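Local atomic coordinates of UPF0249 protein EF_3048 (Enterococcus faecalis, PDB entry 2I5I), a protein that probably removes acetyl groups from acetylated carbohydrates, a metal-dependent step in the breakdown of oligosaccharides, as a member of the YdjC deacetylase family. Residues N4-I9 against G206-I211; V63-T68 against N108-Q113; N132-N137 against R156-S161. All coordinates share one frame; numbering follows the deposited sequence.

How the interactions relate
The three contacts share a chain built around a curved parallel sheet. Interaction 1 pairs two neighbouring strands, 6-11 and 208-213. Interaction 2 sets helix 103-117 against the end of strand 60-65 in the same sheet. Interaction 3 joins the loops before and after helix 138-151. Their centres lie about 25 Å apart (1 and 2), 17 Å (1 and 3) and 15 Å (2 and 3). Interactions 2 and 3 come in series inside the loop closed by 1. A Glu210-Arg156 salt bridge ties 1 to 3, and Trp110 packs on Val133 between 2 and 3. The side chains of Thr66 and Asn132 lie about 4 and 8 Å from that of His130, the predicted magnesium ligand.

Interaction 1 (N4-I9 against G206-I211); sequences NKKLII and GEVFEI
Leu7 lays its CD1 methyl against the CD1 methyl of Ile211, at 3.7 Å. Leu7 CD1 also meets CB of Phe209. Leu7 gets there with CG anti to the backbone N (chi1 177°), which brings its branch nearer the partner strand. CD of Lys5 reaches CE1 of Phe209, while the Lys5 amine bonds backbone oxygens at the end of helix 191-203. On the other face, Ile8 CD1 rests on Val208 CG1 at 3.9 Å.

The backbones form a parallel pair of strands in the central sheet, in register from Lys6 with Val208 to Ile9 with Ile211. Four backbone bonds hold them, among them Phe209 N to Lys6 O and Ile8 N to Phe209 O, both 2.8 Å. Strand 254-256 flanks 6-9, and strand 179-181 flanks 208-211.

Lys6 NZ gives a bond to Asn4 OD1 at 3.0 Å. Asp111 of the second subunit takes both this amine and the Asn4 amide. Glu207 OE2 probably salt-bridges Lys6 NZ too, though its place is less sure. The buried lysine charge is probably balanced chiefly by Asp111 of the second subunit, perhaps helped by Glu207, while the strands beyond are joined by apolar packing and backbone bonds.

Interaction 2 (V63-T68 against N108-Q113); sequences VHLTLT and NEWDAQ
Gln113 reaches from the helix to the backbone of Thr66. Its CB touches Leu65 CD2 at 3.7 Å. The chain then runs out extended beyond CG (chi2 174°) and delivers the amide to the strand end. OE1 accepts from Thr66 N at 2.9 Å, in the carbonyl plane and on a lone pair. It also takes a bond from a water that donates to His64 O. NE2 gives one hydrogen to Thr66 O at 3.0 Å, nearly straight at 173°. Its other bond goes to Glu109 OE2, one turn back on the helix, and both partners lie in the amide plane. The amide therefore pairs with both the N-H and the C=O of one residue, and its rotation is fixed.

Helix 103-117 here covers the end of strand 60-65 in the parallel sheet, running roughly antiparallel to it. The Thr66 side chain touches His130, the predicted magnesium ligand. His64, whose ND1 bonds Asp128, points away from the helix and may belong to the same metal site.

Trp110 completes the grip. Leu65 CB sits 3.9 Å from the centroid of its five-membered ring, almost on the normal, a CH-pi contact. Leu65 CD1 lies over the same indole, offset toward the rim. NE1 donates a weak bond from the ring edge to Thr66 O at 3.1 Å. Leu67 crosses the indole at about a right angle, its CD1 3.7 Å from Trp110 CZ2.

Interaction 3 (N132-N137 against R156-S161); sequences NVHGKN and RNASRS
Gly135 and Ala158 bring the two backbones closest, with their CA atoms 4.6 Å apart. Residues 132-137 form a turn with a short 3-10 piece that leads into helix 138-151, and Asn132 there has positive phi (46°). Residues 156-161 are irregular, following that helix. An Asx turn, Ser159 N to Asn157 OD1, bends them. Ala158 CB fits against Gly135 CA at 3.7 Å and also lies near the His134 ring.

His134 has its CG between the backbone N and the carbonyl carbon (chi1 88°). This turns the ring toward the second loop. NE2 donates to Arg156 O at 2.9 Å, with the oxygen in the ring plane, but the nitrogen sits above the carbonyl plane. Ser129 bonds the other ring nitrogen, ND1.

Asn132 lies flat over one face of the Arg160 guanidinium. The amide and guanidinium planes are 14° apart, and ND2 is 3.3 Å from Arg160 NE, two donors that stack and do not bond. ND2 instead gives a weak bond to Ala158 O. Asn132 OD1 accepts from two waters. One, 3.0 Å from OD1, also bonds Asn157 O and Arg160 NE. The other, 2.7 Å from OD1, bonds Arg156 NH1. Arg156 also forms salt bridges with Asp12 and Glu210.

The Asn132 and His130 side chains are about 8 Å apart, so these loops probably border the predicted magnesium site. They are joined mainly by polar groups and waters. The Asn132 oxygen probably sits in a positive field from the two arginines, whose charges the carboxylates would partly offset at Arg156.

Interaction 1 (N4-I9 against G206-I211)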
loop_
_atom_site.group_PDB
_atom_site.type_symbol
_atom_site.label_atom_id
_atom_site.label_comp_id
_atom_site.label_asym_id
_atom_site.label_seq_id
_atom_site.Cartn_x
_atom_site.Cartn_y
_atom_site.Cartn_z
ATOM N N ASN A 4 24.558 -22.380 -17.419
ATOM C CA ASN A 4 23.225 -22.562 -16.837
ATOM C C ASN A 4 22.170 -22.360 -17.920
ATOM O O ASN A 4 22.443 -21.806 -18.993
ATOM C CB ASN A 4 23.034 -21.635 -15.641
ATOM C CG ASN A 4 23.483 -20.218 -15.942
ATOM O OD1 ASN A 4 23.297 -19.745 -17.064
ATOM N ND2 ASN A 4 24.066 -19.563 -14.943
ATOM N N LYS A 5 20.959 -22.838 -17.633
ATOM C CA LYS A 5 19.839 -22.716 -18.559
ATOM C C LYS A 5 18.837 -21.729 -17.957
ATOM O O LYS A 5 18.470 -21.896 -16.793
ATOM C CB LYS A 5 19.166 -24.050 -18.846
ATOM C CG LYS A 5 20.139 -25.144 -19.276
ATOM C CD LYS A 5 20.149 -25.270 -20.794
ATOM C CE LYS A 5 21.233 -26.207 -21.296
ATOM N NZ LYS A 5 20.722 -27.388 -22.049
ATOM N N LYS A 6 18.451 -20.736 -18.750
ATOM C CA LYS A 6 17.500 -19.737 -18.242
ATOM C C LYS A 6 16.167 -19.907 -18.953
ATOM O O LYS A 6 16.081 -19.854 -20.184
ATOM C CB LYS A 6 18.060 -18.336 -18.424
ATOM C CG LYS A 6 19.362 -18.128 -17.645
ATOM C CD LYS A 6 19.905 -16.750 -18.006
ATOM C CE LYS A 6 21.200 -16.924 -18.790
ATOM N NZ LYS A 6 22.337 -16.973 -17.832
ATOM N N LEU A 7 15.135 -20.125 -18.149
ATOM C CA LEU A 7 13.812 -20.434 -18.641
ATOM C C LEU A 7 12.808 -19.337 -18.243
ATOM O O LEU A 7 12.573 -19.117 -17.071
ATOM C CB LEU A 7 13.301 -21.768 -18.102
ATOM C CG LEU A 7 11.884 -22.142 -18.525
ATOM C CD1 LEU A 7 11.762 -22.240 -20.041
ATOM C CD2 LEU A 7 11.429 -23.472 -17.921
ATOM N N ILE A 8 12.296 -18.675 -19.256
ATOM C CA ILE A 8 11.248 -17.684 -19.170
ATOM C C ILE A 8 9.946 -18.425 -19.459
ATOM O O ILE A 8 9.782 -19.056 -20.506
ATOM C CB ILE A 8 11.495 -16.555 -20.174
ATOM C CG1 ILE A 8 12.819 -15.824 -19.990
ATOM C CG2 ILE A 8 10.317 -15.594 -20.163
ATOM C CD1 ILE A 8 13.144 -14.898 -21.139
ATOM N N ILE A 9 9.021 -18.396 -18.529
ATOM C CA ILE A 9 7.669 -18.930 -18.604
ATOM C C ILE A 9 6.751 -17.719 -18.604
ATOM O O ILE A 9 6.589 -17.004 -17.627
ATOM C CB ILE A 9 7.353 -19.907 -17.459
ATOM C CG1 ILE A 9 8.396 -21.007 -17.391
ATOM C CG2 ILE A 9 5.956 -20.490 -17.577
ATOM C CD1 ILE A 9 8.208 -22.055 -16.331
ATOM N N GLY A 206 21.266 -23.919 -26.319
ATOM C CA GLY A 206 20.746 -22.617 -25.967
ATOM C C GLY A 206 21.112 -22.177 -24.566
ATOM O O GLY A 206 21.471 -23.006 -23.728
ATOM N N GLU A 207 21.014 -20.874 -24.331
ATOM C CA GLU A 207 21.234 -20.314 -23.000
ATOM C C GLU A 207 19.887 -19.880 -22.404
ATOM O O GLU A 207 19.635 -20.191 -21.235
ATOM C CB GLU A 207 22.218 -19.152 -23.029
ATOM C CG GLU A 207 22.683 -18.643 -21.668
ATOM C CD GLU A 207 23.165 -17.204 -21.711
ATOM O OE1 GLU A 207 23.476 -16.722 -22.827
ATOM O OE2 GLU A 207 23.237 -16.532 -20.652
ATOM N N VAL A 208 19.075 -19.198 -23.199
ATOM C CA VAL A 208 17.777 -18.678 -22.804
ATOM C C VAL A 208 16.638 -19.283 -23.625
ATOM O O VAL A 208 16.646 -19.267 -24.854
ATOM C CB VAL A 208 17.694 -17.151 -22.931
ATOM C CG1 VAL A 208 16.361 -16.644 -22.392
ATOM C CG2 VAL A 208 18.850 -16.481 -22.197
ATOM N N PHE A 209 15.642 -19.790 -22.905
ATOM C CA PHE A 209 14.496 -20.470 -23.446
ATOM C C PHE A 209 13.192 -19.818 -22.967
ATOM O O PHE A 209 13.164 -19.326 -21.835
ATOM C CB PHE A 209 14.470 -21.944 -23.050
ATOM C CG PHE A 209 15.749 -22.693 -23.379
ATOM C CD1 PHE A 209 16.893 -22.496 -22.631
ATOM C CD2 PHE A 209 15.771 -23.572 -24.441
ATOM C CE1 PHE A 209 18.061 -23.167 -22.939
ATOM C CE2 PHE A 209 16.934 -24.250 -24.760
ATOM C CZ PHE A 209 18.070 -24.041 -24.010
ATOM N N GLU A 210 12.182 -19.835 -23.823
ATOM C CA GLU A 210 10.867 -19.315 -23.456
ATOM C C GLU A 210 9.817 -20.393 -23.690
ATOM O O GLU A 210 9.670 -20.947 -24.782
ATOM C CB GLU A 210 10.481 -18.043 -24.216
ATOM C CG GLU A 210 9.117 -17.526 -23.772
ATOM C CD GLU A 210 8.669 -16.238 -24.411
ATOM O OE1 GLU A 210 9.407 -15.692 -25.258
ATOM O OE2 GLU A 210 7.562 -15.746 -24.082
ATOM N N ILE A 211 9.076 -20.691 -22.621
ATOM C CA ILE A 211 7.847 -21.456 -22.803
ATOM C C ILE A 211 6.662 -20.514 -22.643
ATOM O O ILE A 211 6.545 -19.854 -21.606
ATOM C CB ILE A 211 7.730 -22.579 -21.762
ATOM C CG1 ILE A 211 8.690 -23.748 -21.946
ATOM C CG2 ILE A 211 6.281 -23.055 -21.712
ATOM C CD1 ILE A 211 8.950 -24.525 -20.663
#

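Interaction 2 (V63-T68 against N108-Q113)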
loop_
_atom_site.group_PDB
_atom_site.type_symbol
_atom_site.label_atom_id
_atom_site.label_comp_id
_atom_site.label_asym_id
_atom_site.label_seq_id
_atom_site.Cartn_x
_atom_site.Cartn_y
_atom_site.Cartn_z
ATOM N N VAL A 63 4.973 -6.169 -23.580
ATOM C CA VAL A 63 3.832 -5.683 -24.358
ATOM C C VAL A 63 3.441 -6.704 -25.428
ATOM O O VAL A 63 4.272 -7.166 -26.219
ATOM C CB VAL A 63 4.106 -4.296 -24.966
ATOM C CG1 VAL A 63 5.369 -4.285 -25.832
ATOM C CG2 VAL A 63 2.924 -3.790 -25.780
ATOM N N HIS A 64 2.162 -7.069 -25.424
ATOM C CA HIS A 64 1.527 -8.001 -26.324
ATOM C C HIS A 64 0.918 -7.256 -27.513
ATOM O O HIS A 64 -0.219 -6.786 -27.486
ATOM C CB HIS A 64 0.434 -8.775 -25.589
ATOM C CG HIS A 64 0.219 -10.183 -26.042
ATOM N ND1 HIS A 64 1.239 -11.032 -26.379
ATOM C CD2 HIS A 64 -0.907 -10.912 -26.202
ATOM C CE1 HIS A 64 0.774 -12.211 -26.732
ATOM N NE2 HIS A 64 -0.544 -12.167 -26.634
ATOM N N LEU A 65 1.702 -7.095 -28.592
ATOM C CA LEU A 65 1.167 -6.399 -29.764
ATOM C C LEU A 65 0.130 -7.254 -30.482
ATOM O O LEU A 65 0.207 -8.478 -30.393
ATOM C CB LEU A 65 2.296 -6.051 -30.734
ATOM C CG LEU A 65 3.428 -5.171 -30.201
ATOM C CD1 LEU A 65 4.535 -5.185 -31.260
ATOM C CD2 LEU A 65 2.984 -3.762 -29.889
ATOM N N THR A 66 -0.819 -6.641 -31.187
ATOM C CA THR A 66 -1.836 -7.349 -31.927
ATOM C C THR A 66 -2.298 -6.631 -33.197
ATOM O O THR A 66 -2.263 -5.405 -33.334
ATOM C CB THR A 66 -3.088 -7.618 -31.040
ATOM O OG1 THR A 66 -3.985 -8.487 -31.737
ATOM C CG2 THR A 66 -3.791 -6.319 -30.744
ATOM N N LEU A 67 -2.729 -7.467 -34.131
ATOM C CA LEU A 67 -3.413 -7.070 -35.334
ATOM C C LEU A 67 -4.727 -7.828 -35.506
ATOM O O LEU A 67 -5.435 -7.611 -36.481
ATOM C CB LEU A 67 -2.546 -7.337 -36.576
ATOM C CG LEU A 67 -1.309 -6.451 -36.717
ATOM C CD1 LEU A 67 -0.464 -6.875 -37.913
ATOM C CD2 LEU A 67 -1.685 -4.985 -36.840
ATOM N N THR A 68 -5.056 -8.724 -34.567
ATOM C CA THR A 68 -6.123 -9.689 -34.816
ATOM C C THR A 68 -6.992 -9.937 -33.587
ATOM O O THR A 68 -7.742 -10.910 -33.545
ATOM C CB THR A 68 -5.515 -11.049 -35.249
ATOM O OG1 THR A 68 -4.722 -11.548 -34.163
ATOM C CG2 THR A 68 -4.566 -10.925 -36.427
ATOM N N ASN A 108 2.884 1.967 -37.434
ATOM C CA ASN A 108 2.300 3.075 -36.690
ATOM C C ASN A 108 1.407 2.567 -35.561
ATOM O O ASN A 108 1.435 3.066 -34.439
ATOM C CB ASN A 108 1.497 4.000 -37.603
ATOM C CG ASN A 108 2.397 4.683 -38.624
ATOM O OD1 ASN A 108 3.566 4.951 -38.317
ATOM N ND2 ASN A 108 1.881 4.963 -39.813
ATOM N N GLU A 109 0.595 1.573 -35.910
ATOM C CA GLU A 109 -0.316 1.037 -34.891
ATOM C C GLU A 109 0.465 0.358 -33.771
ATOM O O GLU A 109 0.174 0.568 -32.584
ATOM C CB GLU A 109 -1.320 0.074 -35.531
ATOM C CG GLU A 109 -2.127 -0.733 -34.520
ATOM C CD GLU A 109 -3.008 0.102 -33.619
ATOM O OE1 GLU A 109 -3.342 1.246 -33.988
ATOM O OE2 GLU A 109 -3.416 -0.410 -32.544
ATOM N N TRP A 110 1.463 -0.461 -34.115
ATOM C CA TRP A 110 2.221 -1.122 -33.038
ATOM C C TRP A 110 2.993 -0.110 -32.218
ATOM O O TRP A 110 3.127 -0.212 -30.991
ATOM C CB TRP A 110 3.099 -2.215 -33.650
ATOM C CG TRP A 110 2.337 -3.471 -33.967
ATOM C CD1 TRP A 110 1.022 -3.764 -33.723
ATOM C CD2 TRP A 110 2.891 -4.632 -34.602
ATOM N NE1 TRP A 110 0.741 -5.035 -34.174
ATOM C CE2 TRP A 110 1.864 -5.595 -34.721
ATOM C CE3 TRP A 110 4.159 -4.941 -35.086
ATOM C CZ2 TRP A 110 2.097 -6.839 -35.306
ATOM C CZ3 TRP A 110 4.380 -6.180 -35.667
ATOM C CH2 TRP A 110 3.359 -7.125 -35.781
ATOM N N ASP A 111 3.519 0.931 -32.873
ATOM C CA ASP A 111 4.187 2.000 -32.138
ATOM C C ASP A 111 3.192 2.615 -31.157
ATOM O O ASP A 111 3.480 2.862 -29.985
ATOM C CB ASP A 111 4.717 3.025 -33.126
ATOM C CG ASP A 111 5.335 4.270 -32.523
ATOM O OD1 ASP A 111 6.451 4.189 -31.949
ATOM O OD2 ASP A 111 4.717 5.344 -32.626
ATOM N N ALA A 112 1.988 2.876 -31.629
ATOM C CA ALA A 112 0.906 3.385 -30.792
ATOM C C ALA A 112 0.605 2.437 -29.632
ATOM O O ALA A 112 0.314 2.884 -28.521
ATOM C CB ALA A 112 -0.326 3.580 -31.659
ATOM N N GLN A 113 0.676 1.129 -29.876
ATOM C CA GLN A 113 0.377 0.167 -28.816
ATOM C C GLN A 113 1.436 0.207 -27.736
ATOM O O GLN A 113 1.214 -0.022 -26.550
ATOM C CB GLN A 113 0.249 -1.252 -29.390
ATOM C CG GLN A 113 -1.125 -1.443 -30.043
ATOM C CD GLN A 113 -1.268 -2.769 -30.763
ATOM O OE1 GLN A 113 -0.731 -3.818 -30.388
ATOM N NE2 GLN A 113 -2.037 -2.764 -31.851
HETATM O O HOH W 1 -2.032 -4.851 -28.079
#

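Interaction 3 (N132-N137 against R156-S161)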
loop_
_atom_site.group_PDB
_atom_site.type_symbol
_atom_site.label_atom_id
_atom_site.label_comp_id
_atom_site.label_asym_id
_atom_site.label_seq_id
_atom_site.Cartn_x
_atom_site.Cartn_y
_atom_site.Cartn_z
ATOM N N ASN A 132 0.937 -14.699 -32.423
ATOM C CA ASN A 132 2.275 -14.694 -33.011
ATOM C C ASN A 132 2.295 -14.049 -34.393
ATOM O O ASN A 132 2.958 -14.586 -35.296
ATOM C CB ASN A 132 2.851 -16.106 -33.127
ATOM C CG ASN A 132 4.371 -16.099 -33.180
ATOM O OD1 ASN A 132 5.015 -15.235 -32.592
ATOM N ND2 ASN A 132 4.932 -17.071 -33.886
ATOM N N VAL A 133 1.596 -12.928 -34.573
ATOM C CA VAL A 133 1.538 -12.291 -35.884
ATOM C C VAL A 133 2.848 -11.675 -36.374
ATOM O O VAL A 133 2.972 -11.523 -37.605
ATOM C CB VAL A 133 0.408 -11.226 -35.929
ATOM C CG1 VAL A 133 -0.942 -11.955 -35.871
ATOM C CG2 VAL A 133 0.534 -10.176 -34.847
ATOM N N HIS A 134 3.844 -11.284 -35.632
ATOM C CA HIS A 134 5.206 -10.863 -35.839
ATOM C C HIS A 134 6.060 -12.013 -36.368
ATOM O O HIS A 134 7.188 -11.771 -36.802
ATOM C CB HIS A 134 5.857 -10.297 -34.588
ATOM C CG HIS A 134 6.564 -11.093 -33.572
ATOM N ND1 HIS A 134 5.940 -11.837 -32.597
ATOM C CD2 HIS A 134 7.895 -11.254 -33.314
ATOM C CE1 HIS A 134 6.825 -12.425 -31.819
ATOM N NE2 HIS A 134 8.038 -12.088 -32.229
ATOM N N GLY A 135 5.527 -13.230 -36.331
ATOM C CA GLY A 135 6.212 -14.369 -36.914
ATOM C C GLY A 135 5.427 -14.973 -38.059
ATOM O O GLY A 135 5.699 -16.072 -38.539
ATOM N N LYS A 136 4.415 -14.264 -38.543
ATOM C CA LYS A 136 3.589 -14.812 -39.617
ATOM C C LYS A 136 4.345 -14.845 -40.952
ATOM O O LYS A 136 4.116 -15.730 -41.779
ATOM C CB LYS A 136 2.327 -13.976 -39.789
ATOM C CG LYS A 136 1.393 -14.407 -40.913
ATOM C CD LYS A 136 1.137 -15.900 -40.897
ATOM C CE LYS A 136 -0.322 -16.243 -41.176
ATOM N NZ LYS A 136 -0.566 -17.672 -40.782
ATOM N N ASN A 137 5.211 -13.865 -41.113
ATOM C CA ASN A 137 6.082 -13.683 -42.257
ATOM C C ASN A 137 7.158 -12.659 -41.913
ATOM O O ASN A 137 7.043 -11.881 -40.959
ATOM C CB ASN A 137 5.306 -13.276 -43.512
ATOM C CG ASN A 137 4.721 -11.901 -43.525
ATOM O OD1 ASN A 137 5.291 -10.918 -43.052
ATOM N ND2 ASN A 137 3.523 -11.748 -44.081
ATOM N N ARG A 156 10.354 -11.498 -28.554
ATOM C CA ARG A 156 10.114 -12.921 -28.527
ATOM C C ARG A 156 10.643 -13.584 -29.815
ATOM O O ARG A 156 10.414 -13.027 -30.891
ATOM C CB ARG A 156 8.611 -13.221 -28.408
ATOM C CG ARG A 156 8.291 -14.692 -28.597
ATOM C CD ARG A 156 6.794 -14.928 -28.444
ATOM N NE ARG A 156 6.475 -15.152 -27.028
ATOM C CZ ARG A 156 5.226 -15.359 -26.599
ATOM N NH1 ARG A 156 4.219 -15.357 -27.448
ATOM N NH2 ARG A 156 4.964 -15.567 -25.307
ATOM N N ASN A 157 11.277 -14.730 -29.662
ATOM C CA ASN A 157 11.720 -15.514 -30.826
ATOM C C ASN A 157 10.496 -15.912 -31.633
ATOM O O ASN A 157 9.617 -16.644 -31.168
ATOM C CB ASN A 157 12.530 -16.691 -30.336
ATOM C CG ASN A 157 12.955 -17.705 -31.367
ATOM O OD1 ASN A 157 12.296 -17.908 -32.386
ATOM N ND2 ASN A 157 14.080 -18.338 -31.047
ATOM N N ALA A 158 10.442 -15.453 -32.876
ATOM C CA ALA A 158 9.301 -15.707 -33.733
ATOM C C ALA A 158 9.234 -17.056 -34.415
ATOM O O ALA A 158 8.203 -17.349 -35.061
ATOM C CB ALA A 158 9.303 -14.606 -34.810
ATOM N N SER A 159 10.247 -17.926 -34.359
ATOM C CA SER A 159 10.109 -19.171 -35.147
ATOM C C SER A 159 9.455 -20.313 -34.394
ATOM O O SER A 159 9.927 -20.677 -33.323
ATOM C CB SER A 159 11.497 -19.612 -35.644
ATOM O OG SER A 159 11.628 -21.022 -35.803
ATOM N N ARG A 160 8.404 -20.939 -34.931
ATOM C CA ARG A 160 7.840 -22.132 -34.275
ATOM C C ARG A 160 7.807 -23.335 -35.215
ATOM O O ARG A 160 6.958 -24.222 -35.084
ATOM C CB ARG A 160 6.421 -21.874 -33.770
ATOM C CG ARG A 160 6.279 -20.542 -33.048
ATOM C CD ARG A 160 4.960 -20.417 -32.317
ATOM N NE ARG A 160 4.972 -19.291 -31.384
ATOM C CZ ARG A 160 3.912 -18.904 -30.685
ATOM N NH1 ARG A 160 2.754 -19.544 -30.805
ATOM N NH2 ARG A 160 3.970 -17.877 -29.851
ATOM N N SER A 161 8.734 -23.340 -36.160
ATOM C CA SER A 161 8.800 -24.340 -37.229
ATOM C C SER A 161 10.222 -24.436 -37.762
ATOM O O SER A 161 10.988 -23.477 -37.674
ATOM C CB SER A 161 7.775 -24.005 -38.311
ATOM O OG SER A 161 8.255 -23.523 -39.541
HETATM O O HOH W 2 6.905 -17.127 -31.223
HETATM O O HOH W 3 4.180 -14.040 -30.279
#